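PDB 6I8F: EH1AB1 from Metagenome, which hydrolyses esters, probably through a serine nucleophile of the alpha/beta hydrolase type. Local coordinates for residues R21-L24 with D25-A29; P296-I299 with H300-S304. All blocks are in the same frame, centred on the assembly; numbering follows the deposited sequence.

Interaction 1: R21-L24 with D25-A29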
ATOM      1  N   ARG A  21     -14.125  19.451   4.464  1.00 28.61           N
ATOM      2  CA  ARG A  21     -14.656  20.737   4.966  1.00 32.81           C
ATOM      3  C   ARG A  21     -16.178  20.797   4.749  1.00 31.57           C
ATOM      4  O   ARG A  21     -16.923  21.135   5.665  1.00 29.79           O
ATOM      5  CB  ARG A  21     -13.960  21.911   4.271  1.00 35.80           C
ATOM      6  CG  ARG A  21     -13.285  22.881   5.230  1.00 43.24           C
ATOM      7  CD  ARG A  21     -12.336  23.857   4.551  1.00 48.21           C
ATOM      8  NE  ARG A  21     -11.299  23.215   3.744  1.00 50.56           N
ATOM      9  CZ  ARG A  21     -11.076  23.470   2.456  1.00 53.19           C
ATOM     10  NH1 ARG A  21     -11.829  24.343   1.809  1.00 56.64           N
ATOM     11  NH2 ARG A  21     -10.092  22.863   1.820  1.00 55.33           N
ATOM     12  N   ASN A  22     -16.622  20.459   3.532  1.00 32.96           N
ATOM     13  CA  ASN A  22     -18.042  20.478   3.178  1.00 33.28           C
ATOM     14  C   ASN A  22     -18.824  19.576   4.136  1.00 32.17           C
ATOM     15  O   ASN A  22     -19.878  19.989   4.635  1.00 29.47           O
ATOM     16  CB  ASN A  22     -18.297  20.098   1.719  1.00 35.87           C
ATOM     17  CG  ASN A  22     -17.902  21.195   0.754  1.00 39.03           C
ATOM     18  OD1 ASN A  22     -17.692  22.341   1.157  1.00 41.56           O
ATOM     19  ND2 ASN A  22     -17.784  20.855  -0.520  1.00 40.72           N
ATOM     20  N   LEU A  23     -18.310  18.369   4.410  1.00 30.36           N
ATOM     21  CA  LEU A  23     -19.016  17.453   5.312  1.00 29.83           C
ATOM     22  C   LEU A  23     -19.062  18.030   6.734  1.00 30.10           C
ATOM     23  O   LEU A  23     -20.073  17.893   7.431  1.00 29.06           O
ATOM     24  CB  LEU A  23     -18.358  16.069   5.336  1.00 30.09           C
ATOM     25  CG  LEU A  23     -19.057  15.070   6.258  1.00 30.68           C
ATOM     26  CD1 LEU A  23     -20.500  14.844   5.814  1.00 32.11           C
ATOM     27  CD2 LEU A  23     -18.316  13.743   6.328  1.00 31.39           C
ATOM     28  N   LEU A  24     -17.945  18.606   7.185  1.00 30.79           N
ATOM     29  CA  LEU A  24     -17.866  19.147   8.544  1.00 33.64           C
ATOM     30  C   LEU A  24     -18.844  20.323   8.693  1.00 33.71           C
ATOM     31  O   LEU A  24     -19.494  20.446   9.732  1.00 31.70           O
ATOM     32  CB  LEU A  24     -16.426  19.566   8.855  1.00 33.47           C
ATOM     33  CG  LEU A  24     -15.415  18.427   8.969  1.00 34.05           C
ATOM     34  CD1 LEU A  24     -14.035  18.977   9.282  1.00 35.07           C
ATOM     35  CD2 LEU A  24     -15.830  17.407  10.018  1.00 33.78           C
ATOM     36  N   ASP A  25     -18.965  21.155   7.650  1.00 34.46           N
ATOM     37  CA  ASP A  25     -19.961  22.241   7.629  1.00 37.87           C
ATOM     38  C   ASP A  25     -21.376  21.654   7.764  1.00 40.26           C
ATOM     39  O   ASP A  25     -22.209  22.211   8.483  1.00 41.25           O
ATOM     40  CB  ASP A  25     -19.851  23.092   6.363  1.00 39.58           C
ATOM     41  CG  ASP A  25     -18.607  23.958   6.300  1.00 41.32           C
ATOM     42  OD1 ASP A  25     -17.985  24.172   7.352  1.00 44.32           O
ATOM     43  OD2 ASP A  25     -18.269  24.400   5.192  1.00 45.86           O
ATOM     44  N   LEU A  26     -21.636  20.522   7.090  1.00 39.10           N
ATOM     45  CA  LEU A  26     -22.938  19.853   7.159  1.00 39.21           C
ATOM     46  C   LEU A  26     -23.245  19.400   8.586  1.00 39.95           C
ATOM     47  O   LEU A  26     -24.364  19.577   9.074  1.00 41.43           O
ATOM     48  CB  LEU A  26     -22.980  18.650   6.215  1.00 42.84           C
ATOM     49  CG  LEU A  26     -23.834  18.854   4.968  1.00 46.45           C
ATOM     50  CD1 LEU A  26     -23.790  17.619   4.077  1.00 48.18           C
ATOM     51  CD2 LEU A  26     -25.271  19.199   5.346  1.00 45.54           C
ATOM     52  N   MET A  27     -22.266  18.765   9.227  1.00 39.52           N
ATOM     53  CA  MET A  27     -22.445  18.275  10.583  1.00 41.43           C
ATOM     54  C   MET A  27     -22.670  19.458  11.538  1.00 43.38           C
ATOM     55  O   MET A  27     -23.453  19.360  12.485  1.00 43.64           O
ATOM     56  CB  MET A  27     -21.228  17.457  11.015  1.00 42.35           C
ATOM     57  CG  MET A  27     -21.101  16.154  10.239  1.00 44.53           C
ATOM     58  SD  MET A  27     -19.497  15.337  10.474  1.00 50.64           S
ATOM     59  CE  MET A  27     -19.916  13.672   9.967  1.00 50.49           C
ATOM     60  N   ASP A  28     -22.005  20.586  11.262  1.00 43.96           N
ATOM     61  CA  ASP A  28     -22.156  21.794  12.062  1.00 46.91           C
ATOM     62  C   ASP A  28     -23.587  22.337  11.928  1.00 47.36           C
ATOM     63  O   ASP A  28     -24.213  22.681  12.933  1.00 47.46           O
ATOM     64  CB  ASP A  28     -21.124  22.858  11.687  1.00 49.49           C
ATOM     65  CG  ASP A  28     -21.327  24.164  12.438  1.00 54.23           C
ATOM     66  OD1 ASP A  28     -21.302  24.130  13.687  1.00 55.51           O
ATOM     67  OD2 ASP A  28     -21.537  25.201  11.769  1.00 58.48           O
ATOM     68  N   ALA A  29     -24.091  22.418  10.688  1.00 46.03           N
ATOM     69  CA  ALA A  29     -25.459  22.880  10.417  1.00 43.02           C
ATOM     70  C   ALA A  29     -26.457  22.001  11.180  1.00 41.64           C
ATOM     71  O   ALA A  29     -27.353  22.515  11.860  1.00 38.26           O
ATOM     72  CB  ALA A  29     -25.737  22.883   8.933  1.00 42.61           C
TER

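Interaction 2: P296-I299 with H300-S304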
ATOM      1  N   PRO A 296      -4.153  12.100   3.743  1.00 20.84           N
ATOM      2  CA  PRO A 296      -4.181  13.436   4.335  1.00 21.68           C
ATOM      3  C   PRO A 296      -5.510  14.141   4.030  1.00 22.13           C
ATOM      4  O   PRO A 296      -6.172  13.841   3.030  1.00 23.06           O
ATOM      5  CB  PRO A 296      -2.996  14.171   3.690  1.00 20.98           C
ATOM      6  CG  PRO A 296      -2.746  13.417   2.389  1.00 21.67           C
ATOM      7  CD  PRO A 296      -3.176  11.987   2.647  1.00 20.86           C
ATOM      8  N   GLY A 297      -5.893  15.067   4.904  1.00 22.42           N
ATOM      9  CA  GLY A 297      -7.004  15.984   4.628  1.00 22.89           C
ATOM     10  C   GLY A 297      -8.379  15.334   4.732  1.00 22.45           C
ATOM     11  O   GLY A 297      -9.350  15.929   4.295  1.00 22.67           O
ATOM     12  N   THR A 298      -8.473  14.125   5.303  1.00 20.99           N
ATOM     13  CA  THR A 298      -9.772  13.494   5.561  1.00 20.63           C
ATOM     14  C   THR A 298      -9.831  13.080   7.033  1.00 21.28           C
ATOM     15  O   THR A 298      -8.836  13.200   7.759  1.00 21.36           O
ATOM     16  CB  THR A 298     -10.060  12.324   4.609  1.00 20.18           C
ATOM     17  OG1 THR A 298     -11.444  11.974   4.739  1.00 19.64           O
ATOM     18  CG2 THR A 298      -9.175  11.123   4.863  1.00 19.59           C
ATOM     19  N   ILE A 299     -10.996  12.572   7.445  1.00 20.72           N
ATOM     20  CA  ILE A 299     -11.329  12.396   8.840  1.00 22.01           C
ATOM     21  C   ILE A 299     -11.596  10.922   9.132  1.00 20.92           C
ATOM     22  O   ILE A 299     -11.929  10.153   8.244  1.00 19.91           O
ATOM     23  CB  ILE A 299     -12.566  13.239   9.220  1.00 23.71           C
ATOM     24  CG1 ILE A 299     -13.765  12.914   8.326  1.00 25.49           C
ATOM     25  CG2 ILE A 299     -12.221  14.720   9.210  1.00 24.72           C
ATOM     26  CD1 ILE A 299     -15.053  13.587   8.752  1.00 28.37           C
ATOM     27  N   HIS A 300     -11.531  10.592  10.422  1.00 19.84           N
ATOM     28  CA  HIS A 300     -11.962   9.322  10.925  1.00 19.80           C
ATOM     29  C   HIS A 300     -13.392   9.045  10.437  1.00 20.32           C
ATOM     30  O   HIS A 300     -14.259   9.913  10.519  1.00 20.73           O
ATOM     31  CB  HIS A 300     -11.866   9.308  12.452  1.00 19.25           C
ATOM     32  CG  HIS A 300     -11.919   7.939  13.025  1.00 19.32           C
ATOM     33  ND1 HIS A 300     -10.800   7.110  13.063  1.00 18.11           N
ATOM     34  CD2 HIS A 300     -12.951   7.237  13.548  1.00 18.65           C
ATOM     35  CE1 HIS A 300     -11.149   5.956  13.607  1.00 18.50           C
ATOM     36  NE2 HIS A 300     -12.468   6.013  13.919  1.00 18.50           N
ATOM     37  N   GLY A 301     -13.618   7.827   9.932  1.00 19.76           N
ATOM     38  CA  GLY A 301     -14.924   7.394   9.422  1.00 18.15           C
ATOM     39  C   GLY A 301     -15.023   7.418   7.907  1.00 17.47           C
ATOM     40  O   GLY A 301     -15.964   6.858   7.361  1.00 16.93           O
ATOM     41  N   PHE A 302     -14.061   8.051   7.214  1.00 17.49           N
ATOM     42  CA  PHE A 302     -14.206   8.350   5.781  1.00 18.00           C
ATOM     43  C   PHE A 302     -14.340   7.071   4.932  1.00 18.64           C
ATOM     44  O   PHE A 302     -14.872   7.128   3.841  1.00 18.92           O
ATOM     45  CB  PHE A 302     -13.054   9.229   5.284  1.00 18.70           C
ATOM     46  CG  PHE A 302     -11.756   8.533   4.949  1.00 17.83           C
ATOM     47  CD1 PHE A 302     -10.853   8.173   5.938  1.00 18.42           C
ATOM     48  CD2 PHE A 302     -11.402   8.304   3.628  1.00 17.94           C
ATOM     49  CE1 PHE A 302      -9.649   7.558   5.614  1.00 18.01           C
ATOM     50  CE2 PHE A 302     -10.201   7.689   3.306  1.00 17.65           C
ATOM     51  CZ  PHE A 302      -9.319   7.327   4.300  1.00 18.03           C
ATOM     52  N   PHE A 303     -13.842   5.935   5.439  1.00 20.04           N
ATOM     53  CA  PHE A 303     -13.798   4.643   4.722  1.00 20.05           C
ATOM     54  C   PHE A 303     -15.221   4.165   4.421  1.00 19.57           C
ATOM     55  O   PHE A 303     -15.441   3.450   3.447  1.00 19.41           O
ATOM     56  CB  PHE A 303     -13.033   3.595   5.544  1.00 19.86           C
ATOM     57  CG  PHE A 303     -12.595   2.339   4.824  1.00 18.67           C
ATOM     58  CD1 PHE A 303     -13.232   1.131   5.057  1.00 19.20           C
ATOM     59  CD2 PHE A 303     -11.497   2.343   3.980  1.00 18.38           C
ATOM     60  CE1 PHE A 303     -12.813  -0.036   4.431  1.00 18.84           C
ATOM     61  CE2 PHE A 303     -11.064   1.176   3.364  1.00 18.18           C
ATOM     62  CZ  PHE A 303     -11.726  -0.013   3.587  1.00 19.02           C
ATOM     63  N   SER A 304     -16.177   4.547   5.271  1.00 19.24           N
ATOM     64  CA  SER A 304     -17.550   4.132   5.076  1.00 20.13           C
ATOM     65  C   SER A 304     -18.499   5.322   4.891  1.00 19.96           C
ATOM     66  O   SER A 304     -19.664   5.092   4.653  1.00 20.03           O
ATOM     67  CB  SER A 304     -18.003   3.231   6.191  1.00 19.83           C
ATOM     68  OG  SER A 304     -17.945   3.908   7.428  1.00 20.37           O
TER

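Interaction 1: R21-L24 with D25-A29
Leu23 and Met27, one helical turn apart, meet side chain to side chain: the terminal methyl CE of Met27 lies 4.0 Å from CD2 of Leu23 and almost as near its CG, the two side chains crossing obliquely. Leu24 takes a smaller share, its CD2 standing 4.2 Å from the sulfur SD of Met27. The thioether therefore lies beside two leucine branches, one from each of two successive residues; the sulfur is about equally near both leucines, while the methyl CE leans to Leu23. Methionine suits this place because its long, unbranched chain can follow the helix surface back. With CG anti to the carbonyl carbon (chi1 -68°) and the chain extended beyond it, Met27 carries CE back over the preceding turn to Leu23.

Beneath these side chains runs the regular i to i+4 ladder of an alpha helix. Asp25 N gives a short, fairly straight bond to Arg21 O (2.8 Å, 164° at the hydrogen), and Leu26 N bonds to Asn22 O in the next rung. Met27 N reaches Leu23 O at 3.0 Å, so the residues that pack together are also joined through their backbones, while Asp28 N closes the last rung on Leu24 O at 2.9 Å. The polar residues suit the outer surface: Asp25 and Asp28 are exposed, and the guanidinium of Arg21 leads away from Asp25 to bond through NH2 to Leu16 O.

This amphipathic segment belongs to helix 18-32, near the chain's surface. Leu23, the buried member, also touches Phe308 and Leu309 in the loop before helix 310-327, and Leu24 meets Leu16 and Tyr222; both leucines rest on Ile299 of the short strand 298-299.

Interaction 2: P296-I299 with H300-S304
Thr298 and Phe302 meet through a CH-pi contact: the methyl CG2 of Thr298 rests over the centre of the Phe302 ring, 3.5 Å from its centroid and only 8° off the ring normal, with the two side chains crossing at about a right angle. Branching at CB lets the one threonine set a methyl over the ring while its OG1 lies against Phe302 CB at 3.2 Å. CG of Phe302 stands between its own backbone N and carbonyl carbon (chi1 81°), which turns the ring back under the threonine. Leu265 and Ala267 of strand 262-267, with Ala315 of helix 310-327, also touch the ring. Were Phe302 an alanine, the Thr298 methyl would probably lose its aromatic face and a gap would open toward Leu265 and Ala315.

Hydrogen bonding closes the turn. Phe302 N bonds to Ile299 O at 3.2 Å, somewhat bent at 143°, across a type II turn from Ile299 to Phe302. The same carbonyl oxygen lies at the edge of the ring, 3.2 Å from Phe302 CD1. Gly301 fills the third position with a positive phi, where a CB would jam against the preceding carbonyl oxygen.

His300 occupies the second position of the turn, and CG anti to its backbone N leads the imidazole off from the turn. There ND1 bonds to Asp270 OD2 and NE2 to Ser175 OG, an arrangement consistent with the Ser-His-Asp triad of alpha/beta hydrolases, Ser175 lying on a probable nucleophile elbow. In chemical terms, the two ring nitrogens are each bonded, to Asp270 and Ser175, as in a charge-relay triad, and the turn bond and the packing of Phe302 are consistent with a well-defined backbone at His300.

From the N terminus the chain first enters helix 18-32, where interaction 1 closes successive helical turns rather than a long loop. Only after the central sheet has been built, ending at 290-296, one of its two edge strands, does interaction 2 close the tight turn that leads toward helix 310-327. The two are in series, neither nested nor crossed, with centres about 14 Å apart. They nevertheless touch: Ile299 CD1 lies 4.1 Å from both Leu23 CD2 and Leu24 CD2. This apolar junction lays the N-terminal helix against the short strand 298-299, joining an early surface element to the segment that carries the probable catalytic histidine.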